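Long-range contact in acyl-coenzyme A oxidase 3 (Yarrowia lipolytica, PDB 5YS9), which oxidises saturated acyl-CoA thioesters to trans-2-enoyl-CoA with the help of FAD, passing the electrons to oxygen to give hydrogen peroxide in peroxisomal fatty acid beta-oxidation: residues I323-R331 / A646-Y656. Numbering follows the deposited sequence.
With FAD (flavin-adenine dinucleotide), chain D.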
loop_
_atom_site.group_PDB
_atom_site.type_symbol
_atom_site.label_atom_id
_atom_site.label_comp_id
_atom_site.label_asym_id
_atom_site.label_seq_id
_atom_site.Cartn_x
_atom_site.Cartn_y
_atom_site.Cartn_z
ATOM N N ILE A 323 -5.394 15.478 6.420
ATOM C CA ILE A 323 -6.720 15.031 5.907
ATOM C C ILE A 323 -7.411 14.084 6.899
ATOM O O ILE A 323 -8.592 14.327 7.303
ATOM C CB ILE A 323 -6.612 14.377 4.514
ATOM C CG1 ILE A 323 -6.291 15.457 3.473
ATOM C CG2 ILE A 323 -7.897 13.634 4.143
ATOM C CD1 ILE A 323 -5.689 14.867 2.207
ATOM N N ALA A 324 -6.684 13.040 7.314
ATOM C CA ALA A 324 -7.298 12.001 8.200
ATOM C C ALA A 324 -7.708 12.537 9.539
ATOM O O ALA A 324 -8.765 12.149 10.027
ATOM C CB ALA A 324 -6.387 10.814 8.405
ATOM N N LEU A 325 -6.881 13.416 10.122
ATOM C CA LEU A 325 -7.141 13.978 11.463
ATOM C C LEU A 325 -8.311 14.958 11.511
ATOM O O LEU A 325 -9.105 14.937 12.455
ATOM C CB LEU A 325 -5.875 14.622 12.043
ATOM C CG LEU A 325 -4.884 13.575 12.573
ATOM C CD1 LEU A 325 -3.538 14.148 12.991
ATOM C CD2 LEU A 325 -5.485 12.779 13.729
ATOM N N ARG A 326 -8.407 15.819 10.509
ATOM C CA ARG A 326 -9.543 16.734 10.404
ATOM C C ARG A 326 -10.831 15.978 10.194
ATOM O O ARG A 326 -11.822 16.252 10.890
ATOM C CB ARG A 326 -9.355 17.750 9.276
ATOM C CG ARG A 326 -8.395 18.849 9.649
ATOM C CD ARG A 326 -8.131 19.737 8.460
ATOM N NE ARG A 326 -7.056 20.647 8.815
ATOM C CZ ARG A 326 -6.532 21.603 8.042
ATOM N NH1 ARG A 326 -6.943 21.780 6.796
ATOM N NH2 ARG A 326 -5.540 22.356 8.538
ATOM N N TYR A 327 -10.824 15.023 9.253
ATOM C CA TYR A 327 -11.938 14.072 9.146
ATOM C C TYR A 327 -12.261 13.454 10.487
ATOM O O TYR A 327 -13.394 13.480 10.937
ATOM C CB TYR A 327 -11.639 12.935 8.176
ATOM C CG TYR A 327 -12.826 12.046 7.895
ATOM C CD1 TYR A 327 -13.964 12.553 7.295
ATOM C CD2 TYR A 327 -12.802 10.722 8.201
ATOM C CE1 TYR A 327 -15.066 11.768 7.061
ATOM C CE2 TYR A 327 -13.901 9.923 7.972
ATOM C CZ TYR A 327 -15.038 10.453 7.386
ATOM O OH TYR A 327 -16.131 9.648 7.104
ATOM N N ALA A 328 -11.259 12.920 11.154
ATOM C CA ALA A 328 -11.501 12.290 12.444
ATOM C C ALA A 328 -12.197 13.195 13.495
ATOM O O ALA A 328 -12.931 12.683 14.355
ATOM C CB ALA A 328 -10.184 11.769 12.976
ATOM N N CYS A 329 -11.941 14.506 13.447
ATOM C CA CYS A 329 -12.456 15.432 14.468
ATOM C C CYS A 329 -13.933 15.709 14.301
ATOM O O CYS A 329 -14.609 16.124 15.264
ATOM C CB CYS A 329 -11.672 16.747 14.486
ATOM S SG CYS A 329 -9.933 16.533 15.041
ATOM N N VAL A 330 -14.416 15.486 13.088
ATOM C CA VAL A 330 -15.808 15.703 12.769
ATOM C C VAL A 330 -16.632 14.453 12.514
ATOM O O VAL A 330 -17.837 14.523 12.529
ATOM C CB VAL A 330 -15.972 16.671 11.585
ATOM C CG1 VAL A 330 -15.033 17.842 11.731
ATOM C CG2 VAL A 330 -15.764 15.974 10.261
ATOM N N ARG A 331 -15.996 13.315 12.290
ATOM C CA ARG A 331 -16.745 12.134 11.896
ATOM C C ARG A 331 -17.251 11.338 13.076
ATOM O O ARG A 331 -16.491 10.907 13.901
ATOM C CB ARG A 331 -15.918 11.245 10.981
ATOM C CG ARG A 331 -16.520 9.874 10.736
ATOM C CD ARG A 331 -17.699 9.906 9.792
ATOM N NE ARG A 331 -18.108 8.564 9.429
ATOM C CZ ARG A 331 -18.871 8.260 8.393
ATOM N NH1 ARG A 331 -19.324 9.206 7.610
ATOM N NH2 ARG A 331 -19.171 7.006 8.146
ATOM N N ALA A 646 -8.111 17.851 -1.117
ATOM C CA ALA A 646 -9.107 16.862 -0.776
ATOM C C ALA A 646 -10.230 17.556 -0.034
ATOM O O ALA A 646 -9.969 18.273 0.909
ATOM C CB ALA A 646 -8.488 15.773 0.066
ATOM N N PRO A 647 -11.474 17.318 -0.402
ATOM C CA PRO A 647 -12.601 18.011 0.220
ATOM C C PRO A 647 -12.776 17.749 1.705
ATOM O O PRO A 647 -13.114 18.646 2.439
ATOM C CB PRO A 647 -13.811 17.474 -0.532
ATOM C CG PRO A 647 -13.308 16.501 -1.514
ATOM C CD PRO A 647 -11.848 16.702 -1.672
ATOM N N ILE A 648 -12.573 16.519 2.128
ATOM C CA ILE A 648 -12.732 16.143 3.520
ATOM C C ILE A 648 -11.641 16.729 4.419
ATOM O O ILE A 648 -11.785 16.776 5.619
ATOM C CB ILE A 648 -12.898 14.618 3.686
ATOM C CG1 ILE A 648 -11.648 13.873 3.250
ATOM C CG2 ILE A 648 -14.101 14.132 2.899
ATOM C CD1 ILE A 648 -11.700 12.398 3.530
ATOM N N GLY A 649 -10.534 17.136 3.818
ATOM C CA GLY A 649 -9.438 17.764 4.525
ATOM C C GLY A 649 -9.331 19.284 4.548
ATOM O O GLY A 649 -8.334 19.810 4.992
ATOM N N ASN A 650 -10.328 19.994 4.044
ATOM C CA ASN A 650 -10.278 21.469 4.018
ATOM C C ASN A 650 -10.210 22.090 5.416
ATOM O O ASN A 650 -10.673 21.475 6.429
ATOM C CB ASN A 650 -11.448 22.073 3.226
ATOM C CG ASN A 650 -11.378 21.759 1.737
ATOM O OD1 ASN A 650 -10.314 21.451 1.185
ATOM N ND2 ASN A 650 -12.537 21.826 1.076
ATOM N N TYR A 651 -9.675 23.293 5.479
ATOM C CA TYR A 651 -9.389 23.955 6.730
ATOM C C TYR A 651 -10.633 24.180 7.579
ATOM O O TYR A 651 -10.612 23.955 8.772
ATOM C CB TYR A 651 -8.739 25.300 6.428
ATOM C CG TYR A 651 -8.373 26.089 7.644
ATOM C CD1 TYR A 651 -7.141 25.947 8.227
ATOM C CD2 TYR A 651 -9.260 26.973 8.211
ATOM C CE1 TYR A 651 -6.798 26.656 9.340
ATOM C CE2 TYR A 651 -8.920 27.686 9.329
ATOM C CZ TYR A 651 -7.683 27.518 9.887
ATOM O OH TYR A 651 -7.326 28.222 10.995
ATOM N N ASP A 652 -11.724 24.599 6.955
ATOM C CA ASP A 652 -12.938 24.911 7.684
ATOM C C ASP A 652 -13.674 23.716 8.275
ATOM O O ASP A 652 -14.489 23.868 9.158
ATOM C CB ASP A 652 -13.843 25.885 6.924
ATOM C CG ASP A 652 -14.676 25.231 5.869
ATOM O OD1 ASP A 652 -14.450 24.077 5.528
ATOM O OD2 ASP A 652 -15.577 25.892 5.367
ATOM N N GLY A 653 -13.376 22.530 7.782
ATOM C CA GLY A 653 -13.946 21.335 8.345
ATOM C C GLY A 653 -15.326 20.966 7.877
ATOM O O GLY A 653 -15.938 20.098 8.443
ATOM N N ASP A 654 -15.817 21.618 6.842
ATOM C CA ASP A 654 -17.137 21.320 6.326
ATOM C C ASP A 654 -17.077 20.128 5.381
ATOM O O ASP A 654 -17.297 20.246 4.203
ATOM C CB ASP A 654 -17.663 22.538 5.591
ATOM C CG ASP A 654 -19.126 22.762 5.802
ATOM O OD1 ASP A 654 -19.812 21.856 6.269
ATOM O OD2 ASP A 654 -19.598 23.851 5.476
ATOM N N VAL A 655 -16.819 18.968 5.948
ATOM C CA VAL A 655 -16.372 17.796 5.232
ATOM C C VAL A 655 -17.368 17.289 4.173
ATOM O O VAL A 655 -17.012 17.103 3.032
ATOM C CB VAL A 655 -16.058 16.714 6.302
ATOM C CG1 VAL A 655 -16.205 15.282 5.822
ATOM C CG2 VAL A 655 -14.700 16.940 6.911
ATOM N N TYR A 656 -18.622 17.162 4.551
ATOM C CA TYR A 656 -19.692 16.711 3.673
ATOM C C TYR A 656 -20.123 17.731 2.633
ATOM O O TYR A 656 -20.389 17.379 1.502
ATOM C CB TYR A 656 -20.879 16.268 4.516
ATOM C CG TYR A 656 -20.474 15.214 5.508
ATOM C CD1 TYR A 656 -19.821 14.041 5.091
ATOM C CD2 TYR A 656 -20.725 15.377 6.867
ATOM C CE1 TYR A 656 -19.452 13.061 6.002
ATOM C CE2 TYR A 656 -20.353 14.404 7.794
ATOM C CZ TYR A 656 -19.715 13.256 7.372
ATOM O OH TYR A 656 -19.356 12.321 8.298
HETATM P PA FAD D . -16.956 4.520 9.141
HETATM O O1A FAD D . -17.831 3.389 9.524
HETATM O O2A FAD D . -17.242 5.894 9.608
HETATM O O5B FAD D . -15.461 4.268 9.569
HETATM C C5B FAD D . -14.515 5.248 9.169
HETATM C C4B FAD D . -13.250 5.042 9.959
HETATM O O4B FAD D . -13.544 5.212 11.339
HETATM C C3B FAD D . -12.799 3.617 9.768
HETATM O O3B FAD D . -11.400 3.575 9.568
HETATM C C2B FAD D . -13.100 2.943 11.070
HETATM O O2B FAD D . -12.100 1.972 11.352
HETATM C C1B FAD D . -13.119 4.079 12.068
HETATM N N9A FAD D . -14.127 3.694 13.055
HETATM C C8A FAD D . -15.450 3.714 12.868
HETATM N N7A FAD D . -16.082 3.266 13.967
HETATM C C5A FAD D . -15.156 2.938 14.874
HETATM C C6A FAD D . -15.144 2.396 16.243
HETATM N N6A FAD D . -16.281 2.107 16.900
HETATM N N1A FAD D . -13.952 2.203 16.819
HETATM C C2A FAD D . -12.811 2.488 16.184
HETATM N N3A FAD D . -12.741 2.977 14.945
HETATM C C4A FAD D . -13.864 3.215 14.257
HETATM N N1 FAD D . -22.380 0.347 0.319
HETATM C C2 FAD D . -23.542 -0.133 -0.145
HETATM O O2 FAD D . -24.502 -0.165 0.613
HETATM N N3 FAD D . -23.698 -0.592 -1.379
HETATM C C4 FAD D . -22.711 -0.598 -2.247
HETATM O O4 FAD D . -22.892 -1.024 -3.378
HETATM C C4X FAD D . -21.403 -0.088 -1.830
HETATM N N5 FAD D . -20.362 -0.071 -2.663
HETATM C C5X FAD D . -19.183 0.412 -2.262
HETATM C C6 FAD D . -18.140 0.432 -3.161
HETATM C C7 FAD D . -16.920 0.925 -2.775
HETATM C C7M FAD D . -15.786 0.933 -3.749
HETATM C C8 FAD D . -16.741 1.435 -1.401
HETATM C C8M FAD D . -15.416 1.972 -0.970
HETATM C C9 FAD D . -17.781 1.410 -0.501
HETATM C C9A FAD D . -19.007 0.922 -0.885
HETATM N N10 FAD D . -20.081 0.892 0.017
HETATM C C10 FAD D . -21.294 0.400 -0.452
HETATM C "C1'" FAD D . -19.978 1.394 1.388
HETATM C "C2'" FAD D . -19.045 0.597 2.302
HETATM O "O2'" FAD D . -19.708 -0.563 2.791
HETATM C "C3'" FAD D . -18.570 1.463 3.469
HETATM O "O3'" FAD D . -17.504 2.263 3.001
HETATM C "C4'" FAD D . -18.054 0.700 4.679
HETATM O "O4'" FAD D . -18.879 -0.438 4.883
HETATM C "C5'" FAD D . -18.138 1.511 5.963
HETATM O "O5'" FAD D . -17.122 2.485 6.132
HETATM P P FAD D . -17.518 4.006 6.395
HETATM O O1P FAD D . -17.098 4.834 5.243
HETATM O O2P FAD D . -18.933 4.035 6.815
HETATM O O3P FAD D . -16.599 4.508 7.586
HETATM O O HOH W 1 -20.199 12.410 11.152
#
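Arg331 and Tyr656 make the polar link nearest the cofactor. Arg331 NH1 donates to Tyr656 OH over 3.2 Å, the hydroxyl lying in the guanidinium plane and the N-H pointing almost straight at it (160°). The same guanidinium grips the FAD phosphate oxygen O2A with two bonds, from NE at 2.8 Å and NH2 at 2.7 Å. A bend at chi2 (75°) in an otherwise extended chain brings NE and NH2 to O2A while NH1 faces Tyr656 OH. Leu165 O of the second subunit also accepts from NH1, which ties the site to the dimer interface. A methionine in place of Arg331 would probably leave O2A without these two donors and Tyr656 OH without the N-H that points at it.

At the far end, Arg326, its chain extended from CG to NE, donates from NH1 to Gly649 O at 3.0 Å (N-H...O 151°), while NH2 forms a salt bridge with Asp635.

Apolar packing fills the middle. Ile323 CD1 lies 3.6 Å from Ala646 CB, and its CG2 meets Ile648 CG1. The Ile323 and Gly649 CA atoms are only 4.1 Å apart, so a beta carbon on Gly649 would run into Ile323 CG1. Val655 divides its branches: CG1 abuts the edge of the Tyr327 ring, 3.8 Å from CD1, whereas CG2 touches Val330 CG2 at 3.6 Å.

The last turns of helix 300-330 are thus fastened to the loop before helix 655-666 and that helix's first residues by a buried apolar seam with an arginine bond at each end, one arginine probably also helping neutralise the FAD pyrophosphate.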